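Local coordinates for leucine rich repeat and phosphatase domain containing protein (Entamoeba histolytica, PDB 3EMU) that probably acts as a dual-specificity phosphatase, hydrolysing phosphate monoesters, perhaps on phosphorylated proteins, at residues A[73-84]-A[104-112]; A[63-73]-A[134-144]. One frame throughout, in Å; residues are numbered along the deposited sequence. Where two conformers were deposited one is given.

Contact 1 of 2, residues A[73-84]-A[104-112]; sequences IPNAIKFIIRSI and IVIAFLMYY
The ring of Phe108 enters a hole formed by Ile77, Ile80, Ile81 and Ile84, as a knob into a hole. Ile80 CG2 lies over one face of the Phe108 ring, 3.7 Å from the ring centroid and 24° off the normal, which qualifies as CH-pi; Ile81 CG1 comes in at the edge, 4.0 Å from Phe108 CE1. Ile84 CD1 reaches the far end of the ring, 3.6 Å from Phe108 CZ. With CG anti to the backbone N (chi1 174°), the ring leans off helix 104-112 into this hole, and CB of Tyr112 backs its opposite face. Farther out, Ile77 CG2 touches Tyr111 CD2 at 3.7 Å and Ile84 CD1 approaches the Tyr112 hydroxyl end, on the solvent-facing margin. Toward the start of helix 68-85 each pair sets an alanine against an isoleucine: Ile73 CD1 meets Ala107 CB at 3.8 Å, Ala76 CB meets Ile104 CG2 at 4.0 Å. No hydrogen bond crosses the interface, whose helix axes approach to 9.8 Å at -73°. Strands 36-42 and 89-94 lie beneath, Ala76 resting on Leu40, Ile80 on Ile92 and Ile104 on Val42. Two helices crossing steeply on one face of a central sheet fit the alpha/beta fold of dual-specificity phosphatases.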
loop_
_atom_site.group_PDB
_atom_site.type_symbol
_atom_site.label_atom_id
_atom_site.label_comp_id
_atom_site.label_asym_id
_atom_site.label_seq_id
_atom_site.Cartn_x
_atom_site.Cartn_y
_atom_site.Cartn_z
ATOM N N ILE A 73 10.031 -1.524 -2.665
ATOM C CA ILE A 73 9.563 -1.302 -1.294
ATOM C C ILE A 73 10.101 -0.042 -0.594
ATOM O O ILE A 73 9.321 0.728 0.047
ATOM C CB ILE A 73 9.720 -2.584 -0.446
ATOM C CG1 ILE A 73 8.681 -3.612 -0.930
ATOM C CG2 ILE A 73 9.533 -2.264 1.056
ATOM C CD1 ILE A 73 8.726 -5.004 -0.236
ATOM N N PRO A 74 11.421 0.191 -0.721
ATOM C CA PRO A 74 11.988 1.341 0.015
ATOM C C PRO A 74 11.491 2.676 -0.543
ATOM O O PRO A 74 11.125 3.564 0.229
ATOM C CB PRO A 74 13.527 1.171 -0.125
ATOM C CG PRO A 74 13.732 -0.272 -0.477
ATOM C CD PRO A 74 12.453 -0.741 -1.222
ATOM N N ASN A 75 11.416 2.806 -1.874
ATOM C CA ASN A 75 10.746 4.005 -2.451
ATOM C C ASN A 75 9.323 4.210 -1.986
ATOM O O ASN A 75 8.928 5.304 -1.671
ATOM C CB ASN A 75 10.819 4.015 -3.981
ATOM C CG ASN A 75 12.203 4.452 -4.501
ATOM O OD1 ASN A 75 12.645 4.006 -5.562
ATOM N ND2 ASN A 75 12.900 5.308 -3.741
ATOM N N ALA A 76 8.537 3.147 -1.895
ATOM C CA ALA A 76 7.140 3.294 -1.396
ATOM C C ALA A 76 7.088 3.741 0.053
ATOM O O ALA A 76 6.290 4.630 0.447
ATOM C CB ALA A 76 6.373 1.957 -1.556
ATOM N N ILE A 77 7.896 3.088 0.891
ATOM C CA ILE A 77 7.848 3.418 2.335
ATOM C C ILE A 77 8.194 4.911 2.565
ATOM O O ILE A 77 7.529 5.640 3.323
ATOM C CB ILE A 77 8.775 2.464 3.111
ATOM C CG1 ILE A 77 8.087 1.087 3.145
ATOM C CG2 ILE A 77 9.081 3.013 4.504
ATOM C CD1 ILE A 77 8.862 0.012 3.873
ATOM N N LYS A 78 9.173 5.366 1.798
ATOM C CA LYS A 78 9.640 6.733 1.845
ATOM C C LYS A 78 8.558 7.771 1.487
ATOM O O LYS A 78 8.339 8.774 2.227
ATOM C CB LYS A 78 10.842 6.868 0.900
ATOM C CG LYS A 78 11.498 8.220 1.072
ATOM C CD LYS A 78 12.298 8.664 -0.148
ATOM C CE LYS A 78 13.178 9.904 0.208
ATOM N NZ LYS A 78 14.027 10.338 -0.989
ATOM N N PHE A 79 7.886 7.534 0.348
ATOM C CA PHE A 79 6.810 8.412 -0.137
ATOM C C PHE A 79 5.723 8.364 0.891
ATOM O O PHE A 79 5.199 9.389 1.307
ATOM C CB PHE A 79 6.345 7.871 -1.510
ATOM C CG PHE A 79 5.219 8.651 -2.166
ATOM C CD1 PHE A 79 5.484 9.826 -2.903
ATOM C CD2 PHE A 79 3.909 8.166 -2.123
ATOM C CE1 PHE A 79 4.446 10.523 -3.556
ATOM C CE2 PHE A 79 2.868 8.851 -2.781
ATOM C CZ PHE A 79 3.137 10.035 -3.488
ATOM N N ILE A 80 5.435 7.171 1.415
ATOM C CA ILE A 80 4.414 7.099 2.480
ATOM C C ILE A 80 4.795 7.871 3.762
ATOM O O ILE A 80 3.991 8.589 4.348
ATOM C CB ILE A 80 4.076 5.643 2.829
ATOM C CG1 ILE A 80 3.440 4.952 1.611
ATOM C CG2 ILE A 80 3.144 5.563 4.035
ATOM C CD1 ILE A 80 3.205 3.461 1.781
ATOM N N ILE A 81 6.024 7.706 4.226
ATOM C CA ILE A 81 6.393 8.373 5.474
ATOM C C ILE A 81 6.476 9.881 5.234
ATOM O O ILE A 81 6.080 10.660 6.089
ATOM C CB ILE A 81 7.692 7.752 6.129
ATOM C CG1 ILE A 81 7.286 6.504 6.875
ATOM C CG2 ILE A 81 8.286 8.714 7.150
ATOM C CD1 ILE A 81 8.359 5.545 7.086
ATOM N N ARG A 82 6.948 10.300 4.061
ATOM C CA ARG A 82 6.875 11.724 3.690
ATOM C C ARG A 82 5.486 12.315 3.876
ATOM O O ARG A 82 5.336 13.494 4.171
ATOM C CB ARG A 82 7.311 11.960 2.242
ATOM C CG ARG A 82 7.154 13.405 1.777
ATOM C CD ARG A 82 7.689 13.607 0.360
ATOM N NE ARG A 82 6.671 13.601 -0.697
ATOM C CZ ARG A 82 6.933 13.332 -1.982
ATOM N NH1 ARG A 82 8.159 13.025 -2.372
ATOM N NH2 ARG A 82 5.971 13.359 -2.889
ATOM N N SER A 83 4.443 11.501 3.719
ATOM C CA SER A 83 3.093 12.035 3.786
ATOM C C SER A 83 2.608 12.059 5.234
ATOM O O SER A 83 1.864 12.961 5.647
ATOM C CB SER A 83 2.130 11.244 2.836
ATOM O OG SER A 83 0.751 11.529 3.065
ATOM N N ILE A 84 2.971 11.026 5.985
ATOM C CA ILE A 84 2.683 10.997 7.418
ATOM C C ILE A 84 3.341 12.233 8.115
ATOM O O ILE A 84 2.731 12.915 8.940
ATOM C CB ILE A 84 3.214 9.703 8.049
ATOM C CG1 ILE A 84 2.316 8.507 7.651
ATOM C CG2 ILE A 84 3.296 9.874 9.564
ATOM C CD1 ILE A 84 2.871 7.127 7.959
ATOM N N ILE A 104 1.720 -3.725 -1.093
ATOM C CA ILE A 104 2.491 -2.567 -0.663
ATOM C C ILE A 104 2.130 -2.121 0.751
ATOM O O ILE A 104 3.022 -1.754 1.533
ATOM C CB ILE A 104 2.380 -1.357 -1.674
ATOM C CG1 ILE A 104 3.131 -1.654 -2.957
ATOM C CG2 ILE A 104 2.927 -0.021 -1.080
ATOM C CD1 ILE A 104 4.628 -1.865 -2.765
ATOM N N VAL A 105 0.834 -2.083 1.061
ATOM C CA VAL A 105 0.381 -1.658 2.382
ATOM C C VAL A 105 0.890 -2.626 3.468
ATOM O O VAL A 105 1.293 -2.208 4.562
ATOM C CB VAL A 105 -1.181 -1.463 2.445
ATOM C CG1 VAL A 105 -1.690 -1.335 3.868
ATOM C CG2 VAL A 105 -1.627 -0.211 1.627
ATOM N N ILE A 106 0.871 -3.918 3.154
ATOM C CA ILE A 106 1.452 -4.903 4.017
ATOM C C ILE A 106 2.973 -4.648 4.290
ATOM O O ILE A 106 3.364 -4.623 5.452
ATOM C CB ILE A 106 1.202 -6.314 3.508
ATOM C CG1 ILE A 106 -0.307 -6.636 3.593
ATOM C CG2 ILE A 106 2.049 -7.340 4.314
ATOM C CD1 ILE A 106 -0.713 -7.998 2.991
ATOM N N ALA A 107 3.792 -4.501 3.236
ATOM C CA ALA A 107 5.201 -4.183 3.373
ATOM C C ALA A 107 5.410 -2.978 4.307
ATOM O O ALA A 107 6.265 -3.007 5.233
ATOM C CB ALA A 107 5.819 -3.923 2.024
ATOM N N PHE A 108 4.623 -1.921 4.077
ATOM C CA PHE A 108 4.680 -0.747 4.905
ATOM C C PHE A 108 4.450 -1.003 6.409
ATOM O O PHE A 108 5.202 -0.506 7.249
ATOM C CB PHE A 108 3.722 0.335 4.418
ATOM C CG PHE A 108 3.657 1.508 5.343
ATOM C CD1 PHE A 108 4.729 2.446 5.394
ATOM C CD2 PHE A 108 2.581 1.665 6.216
ATOM C CE1 PHE A 108 4.722 3.518 6.287
ATOM C CE2 PHE A 108 2.567 2.736 7.109
ATOM C CZ PHE A 108 3.648 3.660 7.147
ATOM N N LEU A 109 3.392 -1.726 6.759
ATOM C CA LEU A 109 3.075 -2.015 8.154
ATOM C C LEU A 109 4.076 -3.003 8.783
ATOM O O LEU A 109 4.355 -2.916 9.982
ATOM C CB LEU A 109 1.691 -2.627 8.246
ATOM C CG LEU A 109 0.437 -1.834 7.836
ATOM C CD1 LEU A 109 -0.785 -2.802 7.875
ATOM C CD2 LEU A 109 0.179 -0.631 8.732
ATOM N N MET A 110 4.563 -3.967 8.002
ATOM C CA MET A 110 5.646 -4.795 8.465
ATOM C C MET A 110 6.739 -3.869 9.081
ATOM O O MET A 110 7.155 -4.056 10.227
ATOM C CB MET A 110 6.203 -5.682 7.331
ATOM C CG MET A 110 5.232 -6.837 6.860
ATOM S SD MET A 110 5.665 -7.671 5.349
ATOM C CE MET A 110 7.238 -8.434 5.732
ATOM N N TYR A 111 7.132 -2.827 8.346
ATOM C CA TYR A 111 8.228 -1.953 8.730
ATOM C C TYR A 111 7.800 -0.991 9.843
ATOM O O TYR A 111 8.483 -0.840 10.870
ATOM C CB TYR A 111 8.637 -1.148 7.495
ATOM C CG TYR A 111 9.706 -0.113 7.695
ATOM C CD1 TYR A 111 11.055 -0.480 7.808
ATOM C CD2 TYR A 111 9.384 1.243 7.757
ATOM C CE1 TYR A 111 12.042 0.467 7.995
ATOM C CE2 TYR A 111 10.382 2.233 7.942
ATOM C CZ TYR A 111 11.711 1.823 8.072
ATOM O OH TYR A 111 12.712 2.758 8.223
ATOM N N TYR A 112 6.649 -0.349 9.622
ATOM C CA TYR A 112 6.180 0.738 10.448
ATOM C C TYR A 112 5.604 0.314 11.800
ATOM O O TYR A 112 5.531 1.135 12.726
ATOM C CB TYR A 112 5.092 1.478 9.706
ATOM C CG TYR A 112 4.780 2.845 10.226
ATOM C CD1 TYR A 112 5.615 3.916 9.919
ATOM C CD2 TYR A 112 3.626 3.086 10.969
ATOM C CE1 TYR A 112 5.338 5.165 10.345
ATOM C CE2 TYR A 112 3.333 4.354 11.425
ATOM C CZ TYR A 112 4.205 5.397 11.089
ATOM O OH TYR A 112 3.966 6.700 11.498
#

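Contact 2 of 2, residues A[63-73]-A[134-144]; sequences SEEGHQLYDSI and ESGFILQLKLF
Gln140 projects from helix 135-144 into the turn that leads into helix 68-73, joining two helices of the dual-specificity phosphatase fold. Its CB points toward that turn, and the chain, extended beyond CG, carries the amide under the turn; CG and CD both pass Gly66 O. At the tip, OE1 takes a nearly straight bond from Tyr70 N (3.0 Å, 166°), the donor tilted 25° from the carbonyl plane, and a weak one from Leu69 N. The acceptor thus serves amides in the first turn of the helix that follows the N-cap residue His67. NE2 gives a weak bond to Glu64 O and a hydrogen bond to a water, which also joins Ser63 O and Gln68 N, so both ends of the amide are held. Glu64 grips the start of the other helix: Gly136 N donates to its OE2 at 2.9 Å, on the anti side, somewhat out of the carboxylate plane. The close approach of Glu64 OE1 and Glu134 OE1 would probably be less unfavourable if one of the two were protonated. Beside this polar zone Phe137 turns a face to Glu64 CA, and Leu69 CB touches its CE1 at 3.7 Å. Farther along, Leu143 CD2 lies over the Tyr70 ring. Ile73 ends the row, its CG2 over the face of Phe144, 3.8 Å from the ring centroid and 19° off the normal.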
loop_
_atom_site.group_PDB
_atom_site.type_symbol
_atom_site.label_atom_id
_atom_site.label_comp_id
_atom_site.label_asym_id
_atom_site.label_seq_id
_atom_site.Cartn_x
_atom_site.Cartn_y
_atom_site.Cartn_z
ATOM N N SER A 63 4.666 -7.481 -13.162
ATOM C CA SER A 63 4.360 -8.914 -12.978
ATOM C C SER A 63 4.606 -9.422 -11.565
ATOM O O SER A 63 5.261 -8.745 -10.773
ATOM C CB SER A 63 5.086 -9.794 -14.013
ATOM O OG SER A 63 6.499 -9.898 -13.792
ATOM N N GLU A 64 4.073 -10.602 -11.254
ATOM C CA GLU A 64 4.210 -11.202 -9.929
ATOM C C GLU A 64 5.516 -12.017 -9.794
ATOM O O GLU A 64 5.886 -12.394 -8.707
ATOM C CB GLU A 64 2.969 -12.050 -9.568
ATOM C CG GLU A 64 3.148 -13.537 -9.803
ATOM C CD GLU A 64 1.882 -14.384 -9.601
ATOM O OE1 GLU A 64 0.874 -14.192 -10.351
ATOM O OE2 GLU A 64 1.914 -15.254 -8.708
ATOM N N GLU A 65 6.212 -12.249 -10.902
ATOM C CA GLU A 65 7.464 -12.993 -10.916
ATOM C C GLU A 65 8.655 -12.077 -10.596
ATOM O O GLU A 65 8.566 -10.837 -10.726
ATOM C CB GLU A 65 7.735 -13.675 -12.285
ATOM C CG GLU A 65 6.644 -14.546 -12.811
ATOM C CD GLU A 65 5.676 -13.766 -13.744
ATOM O OE1 GLU A 65 6.106 -13.346 -14.862
ATOM O OE2 GLU A 65 4.487 -13.604 -13.371
ATOM N N GLY A 66 9.774 -12.702 -10.212
ATOM C CA GLY A 66 10.971 -11.938 -9.874
ATOM C C GLY A 66 10.791 -11.050 -8.658
ATOM O O GLY A 66 10.166 -11.450 -7.686
ATOM N N HIS A 67 11.318 -9.827 -8.730
ATOM C CA HIS A 67 11.483 -8.977 -7.545
ATOM C C HIS A 67 11.187 -7.512 -7.759
ATOM O O HIS A 67 11.803 -6.667 -7.112
ATOM C CB HIS A 67 12.899 -9.101 -6.945
ATOM C CG HIS A 67 13.986 -9.150 -7.970
ATOM N ND1 HIS A 67 14.545 -8.013 -8.518
ATOM C CD2 HIS A 67 14.601 -10.199 -8.564
ATOM C CE1 HIS A 67 15.445 -8.363 -9.421
ATOM N NE2 HIS A 67 15.501 -9.683 -9.469
ATOM N N GLN A 68 10.234 -7.198 -8.628
ATOM C CA GLN A 68 9.917 -5.794 -8.887
ATOM C C GLN A 68 9.186 -5.200 -7.729
ATOM O O GLN A 68 9.340 -4.035 -7.432
ATOM C CB GLN A 68 9.063 -5.623 -10.142
ATOM C CG GLN A 68 9.672 -6.178 -11.401
ATOM C CD GLN A 68 8.664 -6.212 -12.593
ATOM O OE1 GLN A 68 7.456 -6.352 -12.415
ATOM N NE2 GLN A 68 9.188 -6.113 -13.799
ATOM N N LEU A 69 8.349 -5.992 -7.088
ATOM C CA LEU A 69 7.668 -5.461 -5.940
ATOM C C LEU A 69 8.656 -5.220 -4.753
ATOM O O LEU A 69 8.730 -4.116 -4.210
ATOM C CB LEU A 69 6.452 -6.317 -5.568
ATOM C CG LEU A 69 5.686 -5.666 -4.400
ATOM C CD1 LEU A 69 4.198 -5.422 -4.712
ATOM C CD2 LEU A 69 5.899 -6.475 -3.086
ATOM N N TYR A 70 9.402 -6.256 -4.391
ATOM C CA TYR A 70 10.462 -6.171 -3.417
ATOM C C TYR A 70 11.322 -4.899 -3.654
ATOM O O TYR A 70 11.495 -4.080 -2.732
ATOM C CB TYR A 70 11.344 -7.408 -3.579
ATOM C CG TYR A 70 12.531 -7.434 -2.678
ATOM C CD1 TYR A 70 12.384 -7.823 -1.337
ATOM C CD2 TYR A 70 13.805 -7.053 -3.135
ATOM C CE1 TYR A 70 13.472 -7.849 -0.463
ATOM C CE2 TYR A 70 14.923 -7.092 -2.282
ATOM C CZ TYR A 70 14.753 -7.501 -0.929
ATOM O OH TYR A 70 15.796 -7.550 -0.013
ATOM N N ASP A 71 11.813 -4.733 -4.890
ATOM C CA ASP A 71 12.726 -3.661 -5.234
ATOM C C ASP A 71 12.093 -2.297 -5.006
ATOM O O ASP A 71 12.776 -1.300 -4.672
ATOM C CB ASP A 71 13.225 -3.821 -6.687
ATOM C CG ASP A 71 14.260 -4.947 -6.833
ATOM O OD1 ASP A 71 14.895 -5.338 -5.793
ATOM O OD2 ASP A 71 14.446 -5.446 -7.980
ATOM N N SER A 72 10.775 -2.238 -5.129
ATOM C CA SER A 72 10.108 -0.939 -5.047
ATOM C C SER A 72 9.765 -0.605 -3.578
ATOM O O SER A 72 9.266 0.472 -3.256
ATOM C CB SER A 72 8.828 -0.950 -5.942
ATOM O OG SER A 72 7.771 -1.625 -5.241
ATOM N N ILE A 73 10.031 -1.524 -2.665
ATOM C CA ILE A 73 9.563 -1.302 -1.294
ATOM C C ILE A 73 10.101 -0.042 -0.594
ATOM O O ILE A 73 9.321 0.728 0.047
ATOM C CB ILE A 73 9.720 -2.584 -0.446
ATOM C CG1 ILE A 73 8.681 -3.612 -0.930
ATOM C CG2 ILE A 73 9.533 -2.264 1.056
ATOM C CD1 ILE A 73 8.726 -5.004 -0.236
ATOM N N GLU A 134 -1.701 -12.236 -5.416
ATOM C CA GLU A 134 -1.030 -13.354 -6.094
ATOM C C GLU A 134 0.172 -13.931 -5.317
ATOM O O GLU A 134 0.947 -13.200 -4.703
ATOM C CB GLU A 134 -0.597 -12.945 -7.510
ATOM C CG GLU A 134 -1.743 -12.470 -8.402
ATOM C CD GLU A 134 -1.277 -12.045 -9.807
ATOM O OE1 GLU A 134 -0.157 -11.494 -9.996
ATOM O OE2 GLU A 134 -2.076 -12.272 -10.749
ATOM N N SER A 135 0.345 -15.246 -5.371
ATOM C CA SER A 135 1.408 -15.896 -4.589
ATOM C C SER A 135 2.866 -15.427 -4.874
ATOM O O SER A 135 3.682 -15.416 -3.945
ATOM C CB SER A 135 1.323 -17.422 -4.687
ATOM O OG SER A 135 1.590 -17.797 -6.022
ATOM N N GLY A 136 3.205 -15.049 -6.110
ATOM C CA GLY A 136 4.501 -14.421 -6.348
ATOM C C GLY A 136 4.732 -13.129 -5.545
ATOM O O GLY A 136 5.861 -12.832 -5.104
ATOM N N PHE A 137 3.675 -12.350 -5.331
ATOM C CA PHE A 137 3.796 -11.200 -4.483
ATOM C C PHE A 137 3.963 -11.540 -3.002
ATOM O O PHE A 137 4.746 -10.868 -2.325
ATOM C CB PHE A 137 2.648 -10.233 -4.716
ATOM C CG PHE A 137 2.752 -9.502 -6.035
ATOM C CD1 PHE A 137 3.988 -8.992 -6.470
ATOM C CD2 PHE A 137 1.620 -9.329 -6.852
ATOM C CE1 PHE A 137 4.101 -8.316 -7.670
ATOM C CE2 PHE A 137 1.723 -8.649 -8.086
ATOM C CZ PHE A 137 2.953 -8.127 -8.482
ATOM N N ILE A 138 3.232 -12.563 -2.515
ATOM C CA ILE A 138 3.333 -13.043 -1.135
ATOM C C ILE A 138 4.802 -13.464 -0.863
ATOM O O ILE A 138 5.408 -13.102 0.169
ATOM C CB ILE A 138 2.413 -14.264 -0.867
ATOM C CG1 ILE A 138 0.911 -13.897 -0.910
ATOM C CG2 ILE A 138 2.743 -14.906 0.488
ATOM C CD1 ILE A 138 0.506 -12.758 -0.067
ATOM N N LEU A 139 5.359 -14.196 -1.824
ATOM C CA LEU A 139 6.724 -14.639 -1.778
ATOM C C LEU A 139 7.716 -13.462 -1.660
ATOM O O LEU A 139 8.634 -13.500 -0.827
ATOM C CB LEU A 139 6.991 -15.405 -3.051
ATOM C CG LEU A 139 7.966 -16.553 -3.078
ATOM C CD1 LEU A 139 7.701 -17.511 -1.920
ATOM C CD2 LEU A 139 7.803 -17.249 -4.455
ATOM N N GLN A 140 7.541 -12.433 -2.490
ATOM C CA GLN A 140 8.347 -11.206 -2.374
ATOM C C GLN A 140 8.187 -10.489 -1.027
ATOM O O GLN A 140 9.109 -9.823 -0.547
ATOM C CB GLN A 140 8.027 -10.229 -3.512
ATOM C CG GLN A 140 8.453 -10.747 -4.881
ATOM C CD GLN A 140 8.161 -9.759 -6.035
ATOM O OE1 GLN A 140 8.715 -8.644 -6.061
ATOM N NE2 GLN A 140 7.327 -10.184 -7.003
ATOM N N LEU A 141 7.000 -10.596 -0.434
ATOM C CA LEU A 141 6.785 -9.997 0.883
ATOM C C LEU A 141 7.579 -10.775 1.939
ATOM O O LEU A 141 8.117 -10.197 2.866
ATOM C CB LEU A 141 5.299 -9.944 1.234
ATOM C CG LEU A 141 4.500 -8.828 0.504
ATOM C CD1 LEU A 141 3.009 -8.950 0.833
ATOM C CD2 LEU A 141 5.033 -7.393 0.821
ATOM N N LYS A 142 7.651 -12.094 1.752
ATOM C CA LYS A 142 8.436 -12.932 2.640
ATOM C C LYS A 142 9.932 -12.641 2.506
ATOM O O LYS A 142 10.656 -12.753 3.465
ATOM C CB LYS A 142 8.109 -14.423 2.423
ATOM C CG LYS A 142 6.828 -14.791 3.113
ATOM C CD LYS A 142 6.361 -16.187 2.732
ATOM C CE LYS A 142 4.959 -16.494 3.322
ATOM N NZ LYS A 142 4.399 -17.777 2.755
ATOM N N LEU A 143 10.370 -12.293 1.300
ATOM C CA LEU A 143 11.737 -11.886 1.074
ATOM C C LEU A 143 12.012 -10.609 1.816
ATOM O O LEU A 143 13.064 -10.448 2.409
ATOM C CB LEU A 143 11.979 -11.613 -0.392
ATOM C CG LEU A 143 13.116 -12.399 -1.035
ATOM C CD1 LEU A 143 12.543 -13.749 -1.468
ATOM C CD2 LEU A 143 13.685 -11.694 -2.270
ATOM N N PHE A 144 11.068 -9.688 1.767
ATOM C CA PHE A 144 11.215 -8.473 2.538
ATOM C C PHE A 144 11.290 -8.755 4.056
ATOM O O PHE A 144 12.065 -8.122 4.754
ATOM C CB PHE A 144 10.066 -7.510 2.227
ATOM C CG PHE A 144 10.140 -6.192 2.965
ATOM C CD1 PHE A 144 11.279 -5.406 2.907
ATOM C CD2 PHE A 144 9.047 -5.732 3.689
ATOM C CE1 PHE A 144 11.337 -4.178 3.581
ATOM C CE2 PHE A 144 9.071 -4.510 4.373
ATOM C CZ PHE A 144 10.219 -3.725 4.320
HETATM O O HOH W 1 7.847 -8.783 -9.520
#

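Overall arrangement
Both contacts use helix 68-85 and share Ile73, which reaches Ala107 in contact 1 and Phe144 in contact 2. Contact 1 is nearer the chain centre (about 7 Å between centres, against 13 Å) and is nested along the chain inside the loop closed by contact 2. Both are partly buried, but contact 2 lies nearer the surface: 5 of its 17 touching residues are exposed, against 2 of 11. No hydrogen bond crosses contact 1; isoleucines and alanines meet Phe108 and, at the outer margin, two tyrosine rings. Contact 2 combines apolar packing with side-chain-to-backbone bonds and a water, because it includes the turn before the helix. Ala107 CB lies 3.8 Å from Leu141 CD2, so helices 68-85, 100-112 and 135-151 form one cluster.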